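Local atomic coordinates of putative retaining b-glycosidase (Saccharophagus degradans, PDB entry 5A95), a protein that probably hydrolyses mixed-linkage beta-glucans as a retaining glycoside hydrolase of family 5, with a specificity dictated by its quaternary structure. Residues 38-43 against 173-178; 144-149 against 190-195; 95-100 against 354-359. The protein carries 1 engineered substitution. All coordinates share one frame; numbering follows the deposited sequence. Where two conformers were deposited one is given.

Contact 1 of 3, residues 38-43 against 173-178. Unlike the reference sequence in segment 173-178: Gln-176 (reference Lys). With MG (magnesium ion), chain G.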
# COMPACT_ATOMS: atom_id res chain seq x y z
N SER A 38 14.87 -21.24 0.81
CA SER A 38 15.97 -21.89 1.50
C SER A 38 17.01 -20.89 1.99
O SER A 38 17.09 -19.77 1.53
CB SER A 38 16.65 -22.91 0.58
OG SER A 38 15.72 -23.87 0.13
N GLN A 39 17.82 -21.33 2.94
CA GLN A 39 18.88 -20.52 3.52
C GLN A 39 20.21 -20.83 2.86
O GLN A 39 20.47 -21.95 2.44
CB GLN A 39 18.95 -20.74 5.02
CG GLN A 39 17.63 -20.38 5.70
CD GLN A 39 17.74 -20.42 7.20
OE1 GLN A 39 17.77 -21.50 7.78
NE2 GLN A 39 17.87 -19.27 7.83
N PHE A 40 21.06 -19.82 2.80
CA PHE A 40 22.41 -19.97 2.29
C PHE A 40 23.17 -21.05 3.05
O PHE A 40 23.11 -21.12 4.27
CB PHE A 40 23.15 -18.63 2.41
CG PHE A 40 24.50 -18.64 1.73
CD1 PHE A 40 25.62 -19.11 2.41
CD2 PHE A 40 24.64 -18.20 0.42
CE1 PHE A 40 26.86 -19.14 1.78
CE2 PHE A 40 25.87 -18.21 -0.20
CZ PHE A 40 26.98 -18.70 0.47
N ASP A 41 23.90 -21.88 2.31
CA ASP A 41 24.62 -23.02 2.91
C ASP A 41 25.88 -22.53 3.61
O ASP A 41 26.90 -22.31 2.97
CB ASP A 41 24.98 -24.04 1.82
CG ASP A 41 25.73 -25.22 2.36
OD1 ASP A 41 25.89 -25.34 3.61
OD2 ASP A 41 26.18 -26.04 1.52
N VAL A 42 25.79 -22.34 4.92
CA VAL A 42 26.90 -21.81 5.71
C VAL A 42 28.13 -22.72 5.70
O VAL A 42 29.24 -22.25 5.92
CB VAL A 42 26.49 -21.49 7.17
CG1 VAL A 42 25.30 -20.52 7.20
CG2 VAL A 42 26.16 -22.77 7.95
N LYS A 43 27.94 -24.00 5.40
CA LYS A 43 29.05 -24.98 5.33
C LYS A 43 29.91 -24.79 4.09
O LYS A 43 31.02 -25.30 4.03
CB LYS A 43 28.51 -26.41 5.35
CG LYS A 43 27.74 -26.74 6.61
CD LYS A 43 27.40 -28.23 6.71
CE LYS A 43 26.26 -28.44 7.68
NZ LYS A 43 26.30 -29.78 8.33
N PHE A 173 16.51 -13.94 6.40
CA PHE A 173 16.35 -15.39 6.40
C PHE A 173 17.45 -16.07 5.59
O PHE A 173 18.09 -17.02 6.05
CB PHE A 173 14.99 -15.77 5.81
CG PHE A 173 14.76 -17.26 5.67
CD1 PHE A 173 14.47 -18.04 6.76
CD2 PHE A 173 14.80 -17.84 4.43
CE1 PHE A 173 14.23 -19.39 6.59
CE2 PHE A 173 14.58 -19.19 4.26
CZ PHE A 173 14.29 -19.96 5.36
N ARG A 174 17.70 -15.60 4.39
CA ARG A 174 18.64 -16.27 3.53
C ARG A 174 20.04 -16.28 4.08
O ARG A 174 20.76 -17.27 3.91
CB ARG A 174 18.66 -15.66 2.13
CG ARG A 174 19.37 -16.52 1.08
CD ARG A 174 19.19 -15.91 -0.29
NE ARG A 174 19.67 -16.70 -1.41
CZ ARG A 174 18.90 -17.29 -2.33
NH1 ARG A 174 17.58 -17.34 -2.18
NH2 ARG A 174 19.44 -17.84 -3.39
N TYR A 175 20.46 -15.19 4.71
CA TYR A 175 21.84 -15.04 5.15
C TYR A 175 22.03 -15.21 6.66
O TYR A 175 23.02 -14.76 7.22
CB TYR A 175 22.47 -13.75 4.60
CG TYR A 175 22.40 -13.74 3.10
CD1 TYR A 175 23.06 -14.71 2.34
CD2 TYR A 175 21.61 -12.80 2.42
CE1 TYR A 175 22.94 -14.75 0.97
CE2 TYR A 175 21.48 -12.85 1.06
CZ TYR A 175 22.14 -13.82 0.32
OH TYR A 175 21.96 -13.83 -1.04
N GLN A 176 21.11 -15.93 7.31
CA GLN A 176 21.26 -16.18 8.73
C GLN A 176 22.61 -16.87 8.98
O GLN A 176 22.97 -17.80 8.26
CB GLN A 176 20.12 -17.06 9.24
CG GLN A 176 20.12 -17.18 10.75
CD GLN A 176 19.01 -18.05 11.30
OE1 GLN A 176 18.10 -18.45 10.59
NE2 GLN A 176 19.07 -18.29 12.59
N ASN A 177 23.33 -16.38 9.98
CA ASN A 177 24.58 -17.05 10.42
C ASN A 177 25.68 -17.03 9.32
O ASN A 177 26.48 -17.94 9.24
CB ASN A 177 24.26 -18.50 10.87
CG ASN A 177 25.42 -19.20 11.57
OD1 ASN A 177 26.16 -18.59 12.32
ND2 ASN A 177 25.57 -20.50 11.31
N VAL A 178 25.71 -15.98 8.51
CA VAL A 178 26.71 -15.78 7.46
C VAL A 178 27.60 -14.58 7.85
O VAL A 178 27.17 -13.42 7.79
CB VAL A 178 26.09 -15.56 6.07
CG1 VAL A 178 27.14 -15.25 5.02
CG2 VAL A 178 25.26 -16.76 5.63
MG MG G . 25.75 -11.90 8.73
O HOH W 1 16.03 -17.52 0.30
O HOH W 2 21.89 -19.59 6.45
O HOH W 3 23.91 -12.12 7.39
O HOH W 4 24.64 -13.52 10.22
O HOH W 5 26.19 -10.97 10.86
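With CG set opposite the carbonyl carbon (chi1 -59°) and the chain extended beyond it, Gln-39 runs across the ring of Phe-173, whose own CG lies anti to the backbone N. A methylene-to-ring CH-pi contact follows: CG of Gln-39 comes over one ring face, displaced toward the rim, 3.4 Å from CZ of Phe-173. The amide of Gln-39 lies nearly parallel to that ring, with 15° between the planes. Both bonds of its nitrogen stay close to the amide plane: NE2 of Gln-39 donates to Phe-173 O at 2.9 Å and to OE1 of Gln-176 at 2.9 Å. Two acceptors on one NH2 group fix the rotation of the amide. The second is an engineered residue, glutamine in place of the reference lysine.

One residue on, Phe-40 N donates to Arg-174 O at 2.8 Å, in the carbonyl plane and fairly straight (162° at the hydrogen). Its ring meets Tyr-175 through CD2, which approaches the tyrosine edge in plane, 3.9 Å from CE1 of Tyr-175, while CD1 touches a methyl of Val-178. Val-42 rests CG1 3.5 Å from Asn-177 O. One water donates to both Phe-40 O and Gln-176 O and so links the two backbones.

Segment 173-178 leaves its helix at Tyr-175 through a type II beta turn, closing on Val-178, whose O binds magnesium at 2.3 Å; three waters and Val-181 O also bind the metal. Asp-124 of helix 116-133 takes a salt bridge from Arg-174 and a hydrogen bond from Tyr-175 OH, and Phe-40 packs on Val-127 of that helix. The loop before strand 52-54 thus lies over the end of helix 161-174, where the chain turns toward barrel strand 181-185.

Contact 2 of 3, residues 144-149 against 190-195; sequences IGYLPT and PTTMGN
Tyr-146 and Thr-192 lie side by side and point the same way, in two loops that follow strands 136-144 and 189-190 at the C-terminal end of a (beta/alpha)8 barrel, the fold of family 5 glycoside hydrolases. The threonine methyl sits over one face of the tyrosine ring, shifted toward its rim, with CG2 of Thr-192 3.5 Å from CD1 of Tyr-146; this is a CH-pi contact. CD of Pro-148 covers the opposite face near its centre, so the ring is sandwiched between a methyl and a proline. The phenol OH hydrogen-bonds Glu-204 of helix 202-219.

Thr-192 turns its two branches to different tasks. At chi1 63° the hydroxyl lies between backbone N and carbonyl carbon and donates to the side chain of Asn-195, at 2.7 Å from OG1 of Thr-192 to OD1 of Asn-195, while CG2 is left facing the tyrosine. Thr-191 is divided likewise. Its OG1 accepts from Met-193 N at 3.0 Å, an ST turn, and its methyl meets Ile-144 obliquely, 3.7 Å separating CG2 of Thr-191 from CG2 of Ile-144. Ile-144 also touches a glucose unit of the bound glycan, which places this packing beside the sugar pocket. Arg-169 of the second subunit, another copy of the protein, packs on Met-193.

Between these pairs the backbones make a parallel bridge, Gly-145 with Pro-190. Gly-145 has backbone angles at which a CB would press on the preceding carbonyl O, a reason for glycine at this corner. Thr-191 N donates to Gly-145 O at 3.0 Å, coming from above the carbonyl plane (53° out of it), and the same oxygen receives a CA-H...O contact, 3.3 Å from CA of Pro-190 to O of Gly-145.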
# COMPACT_ATOMS: atom_id res chain seq x y z
N ILE A 144 16.11 6.59 -2.24
CA ILE A 144 16.35 8.00 -1.94
C ILE A 144 14.98 8.63 -1.86
O ILE A 144 14.25 8.67 -2.87
CB ILE A 144 17.18 8.72 -3.03
CG1 ILE A 144 18.51 8.00 -3.28
CG2 ILE A 144 17.41 10.16 -2.60
CD1 ILE A 144 19.41 8.68 -4.28
N GLY A 145 14.58 9.09 -0.67
CA GLY A 145 13.29 9.69 -0.48
C GLY A 145 12.74 9.43 0.91
O GLY A 145 13.53 9.25 1.86
N TYR A 146 11.42 9.42 1.03
CA TYR A 146 10.77 9.38 2.33
C TYR A 146 9.86 8.18 2.39
O TYR A 146 8.72 8.19 1.87
CB TYR A 146 10.01 10.71 2.61
CG TYR A 146 9.75 10.93 4.07
CD1 TYR A 146 10.80 10.96 4.97
CD2 TYR A 146 8.47 11.06 4.57
CE1 TYR A 146 10.61 11.12 6.32
CE2 TYR A 146 8.26 11.23 5.93
CZ TYR A 146 9.34 11.25 6.80
OH TYR A 146 9.21 11.40 8.16
N LEU A 147 10.36 7.13 3.03
CA LEU A 147 9.64 5.88 3.06
C LEU A 147 8.26 5.99 3.72
O LEU A 147 7.30 5.38 3.24
CB LEU A 147 10.51 4.79 3.69
CG LEU A 147 9.93 3.39 3.74
CD1 LEU A 147 9.61 2.87 2.34
CD2 LEU A 147 10.88 2.45 4.45
N PRO A 148 8.11 6.81 4.78
CA PRO A 148 6.77 6.85 5.39
C PRO A 148 5.63 7.29 4.48
O PRO A 148 4.50 6.85 4.66
CB PRO A 148 6.93 7.82 6.57
CG PRO A 148 8.37 7.60 6.98
CD PRO A 148 9.10 7.48 5.65
N THR A 149 5.91 8.16 3.51
CA THR A 149 4.91 8.57 2.52
C THR A 149 5.07 7.83 1.20
O THR A 149 4.30 8.04 0.26
CB THR A 149 4.95 10.06 2.24
OG1 THR A 149 6.26 10.38 1.81
CG2 THR A 149 4.54 10.87 3.44
N PRO A 190 17.53 8.87 3.33
CA PRO A 190 16.31 9.57 3.70
C PRO A 190 16.39 11.04 3.29
O PRO A 190 17.36 11.72 3.58
CB PRO A 190 16.29 9.43 5.22
CG PRO A 190 17.11 8.19 5.48
CD PRO A 190 18.23 8.34 4.51
N THR A 191 15.31 11.50 2.63
CA THR A 191 15.17 12.89 2.27
C THR A 191 13.72 13.18 1.93
O THR A 191 13.03 12.32 1.36
CB THR A 191 16.07 13.34 1.09
OG1 THR A 191 15.79 14.72 0.82
CG2 THR A 191 15.83 12.52 -0.17
N THR A 192 13.25 14.39 2.25
CA THR A 192 11.96 14.82 1.76
C THR A 192 12.06 15.87 0.66
O THR A 192 11.05 16.40 0.23
CB THR A 192 11.09 15.39 2.87
OG1 THR A 192 11.74 16.55 3.39
CG2 THR A 192 10.81 14.34 3.92
N MET A 193 13.26 16.15 0.18
CA MET A 193 13.46 17.12 -0.90
C MET A 193 12.77 18.43 -0.56
O MET A 193 11.92 18.94 -1.31
CB MET A 193 13.00 16.57 -2.25
CG MET A 193 13.80 15.37 -2.69
SD MET A 193 13.38 14.81 -4.35
CE MET A 193 14.32 16.01 -5.33
N GLY A 194 13.12 19.03 0.56
CA GLY A 194 12.53 20.28 0.98
C GLY A 194 11.08 20.14 1.37
O GLY A 194 10.26 21.06 1.20
N ASN A 195 10.72 18.98 1.91
CA ASN A 195 9.35 18.63 2.29
C ASN A 195 8.36 18.61 1.13
O ASN A 195 7.15 18.61 1.35
CB ASN A 195 8.87 19.47 3.47
CG ASN A 195 9.55 19.09 4.80
OD1 ASN A 195 10.10 18.01 4.97
ND2 ASN A 195 9.48 19.97 5.73

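Contact 3 of 3, residues 95-100 against 354-359; sequences NNWGVN and FFKQVM
Lys-356 lies across one face of Trp-97, its fully extended chain (chi1 -172°, CG anti to N) running over the indole from CB, near CE3, to NZ, near NE1 and CE2. CB is 3.6 Å from CE3 of Trp-97, and CD stands almost squarely over the six-membered ring, 3.6 Å from its centroid and 8° off the normal. NZ reaches the five-membered ring, 4.0 Å from that centroid, a cation-pi contact, and CE passes 3.1 Å from Asn-96 O. Trp-97 NE1 itself bonds Glu-92, which helps fix the rotation of the indole. A leucine in place of Trp-97 would probably leave the lysine chain without its flat support and Glu-92 without the indole N-H. In the (beta/alpha)8 barrel this joins helix 350-363, the last of the chain, to the turn between helix 87-96 and strand 101-106.

A helical turn later comes Met-359. Its CB lies 3.4 Å from Trp-97 O, and its CE lies 4.1 Å from CG1 of Val-99. Gly-98, at positive phi, passes so close that a CB there would clash with Met-359 C. One water donates to both Gly-98 O and Met-359 O, 2.8 Å from the latter.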
# COMPACT_ATOMS: atom_id res chain seq x y z
N ASN A 95 42.53 -7.65 -3.88
CA ASN A 95 43.96 -7.90 -4.08
C ASN A 95 44.80 -6.66 -4.34
O ASN A 95 45.96 -6.62 -3.97
CB ASN A 95 44.20 -8.88 -5.23
CG ASN A 95 43.63 -10.26 -4.96
OD1 ASN A 95 43.47 -10.66 -3.81
ND2 ASN A 95 43.32 -10.98 -6.03
N ASN A 96 44.20 -5.68 -5.01
CA ASN A 96 44.93 -4.51 -5.49
C ASN A 96 44.51 -3.14 -4.95
O ASN A 96 45.27 -2.18 -5.08
CB ASN A 96 44.89 -4.45 -7.01
CG ASN A 96 45.65 -5.59 -7.66
OD1 ASN A 96 46.62 -6.10 -7.09
ND2 ASN A 96 45.23 -5.97 -8.85
N TRP A 97 43.33 -3.04 -4.34
CA TRP A 97 42.84 -1.75 -3.84
C TRP A 97 42.73 -1.64 -2.32
O TRP A 97 42.29 -0.61 -1.80
CB TRP A 97 41.50 -1.39 -4.51
CG TRP A 97 41.62 -1.07 -5.96
CD1 TRP A 97 41.95 -1.94 -6.98
CD2 TRP A 97 41.42 0.21 -6.59
NE1 TRP A 97 42.00 -1.27 -8.17
CE2 TRP A 97 41.67 0.04 -7.97
CE3 TRP A 97 41.05 1.48 -6.12
CZ2 TRP A 97 41.55 1.10 -8.89
CZ3 TRP A 97 40.94 2.52 -7.03
CH2 TRP A 97 41.20 2.33 -8.40
N GLY A 98 43.12 -2.69 -1.60
CA GLY A 98 43.22 -2.64 -0.15
C GLY A 98 41.90 -2.75 0.57
O GLY A 98 41.84 -2.52 1.75
N VAL A 99 40.83 -3.10 -0.14
CA VAL A 99 39.53 -3.09 0.52
C VAL A 99 39.33 -4.29 1.43
O VAL A 99 39.83 -5.38 1.15
CB VAL A 99 38.34 -3.05 -0.46
CG1 VAL A 99 38.52 -2.00 -1.55
CG2 VAL A 99 38.00 -4.41 -1.04
N ASN A 100 38.55 -4.10 2.50
CA ASN A 100 38.04 -5.22 3.26
C ASN A 100 36.52 -5.32 3.17
O ASN A 100 35.93 -6.20 3.79
CB ASN A 100 38.53 -5.20 4.71
CG ASN A 100 37.99 -4.03 5.52
OD1 ASN A 100 36.99 -3.44 5.19
ND2 ASN A 100 38.65 -3.71 6.61
N PHE A 354 43.54 8.43 -5.19
CA PHE A 354 43.70 8.95 -3.84
C PHE A 354 43.27 7.88 -2.82
O PHE A 354 44.02 7.53 -1.89
CB PHE A 354 42.90 10.25 -3.67
CG PHE A 354 42.84 10.70 -2.23
CD1 PHE A 354 43.97 11.27 -1.63
CD2 PHE A 354 41.73 10.44 -1.45
CE1 PHE A 354 43.96 11.63 -0.32
CE2 PHE A 354 41.74 10.78 -0.12
CZ PHE A 354 42.84 11.38 0.44
N PHE A 355 42.06 7.35 -2.96
CA PHE A 355 41.56 6.43 -1.97
C PHE A 355 42.26 5.08 -2.04
O PHE A 355 42.41 4.40 -1.04
CB PHE A 355 40.05 6.26 -2.10
CG PHE A 355 39.25 7.41 -1.53
CD1 PHE A 355 39.27 7.64 -0.17
CD2 PHE A 355 38.51 8.23 -2.33
CE1 PHE A 355 38.55 8.69 0.37
CE2 PHE A 355 37.76 9.28 -1.80
CZ PHE A 355 37.79 9.49 -0.45
N LYS A 356 42.72 4.71 -3.23
CA LYS A 356 43.44 3.47 -3.37
C LYS A 356 44.70 3.48 -2.47
O LYS A 356 45.00 2.54 -1.76
CB LYS A 356 43.88 3.26 -4.83
CG LYS A 356 44.48 1.91 -5.10
CD LYS A 356 44.77 1.76 -6.57
CE LYS A 356 45.27 0.37 -6.91
NZ LYS A 356 45.43 0.23 -8.39
N GLN A 357 45.45 4.58 -2.55
CA GLN A 357 46.64 4.73 -1.72
C GLN A 357 46.31 4.70 -0.24
O GLN A 357 46.98 4.05 0.55
CB GLN A 357 47.37 6.02 -2.11
CG GLN A 357 48.65 6.30 -1.34
CD GLN A 357 49.48 7.42 -1.97
OE1 GLN A 357 48.97 8.46 -2.34
NE2 GLN A 357 50.78 7.18 -2.11
N VAL A 358 45.25 5.41 0.15
CA VAL A 358 44.81 5.44 1.55
C VAL A 358 44.46 4.04 2.04
O VAL A 358 44.89 3.63 3.11
CB VAL A 358 43.61 6.39 1.70
CG1 VAL A 358 42.93 6.24 3.05
CG2 VAL A 358 44.03 7.84 1.47
N MET A 359 43.68 3.31 1.24
CA MET A 359 43.24 1.99 1.69
C MET A 359 44.38 0.98 1.70
O MET A 359 44.47 0.17 2.62
CB MET A 359 42.09 1.49 0.82
CG MET A 359 40.84 2.32 0.99
SD MET A 359 39.36 1.71 0.14
CE MET A 359 39.86 1.84 -1.58
O HOH W 6 42.13 -0.74 3.76

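How the contacts relate
Along the chain the segments come in the order 38-43, 95-100, 144-149, 173-178, 190-195, 354-359, so contact 1 crosses both others while contact 2 is nested within the loop closed by contact 3. None touches another: the centres of contacts 1 and 3 are 29 Å apart, and contact 2 is 33 Å from each. All lie on one barrel, 38-43 as a loop laid against its outside. Contact 2 follows the far ends of strands, beside the glycan, and contact 3 lies across the chain's centre from it. Contact 1 fastens the loop before strand 52-54, and contact 3 helix 350-363, onto helix-to-strand turns remote from contact 2.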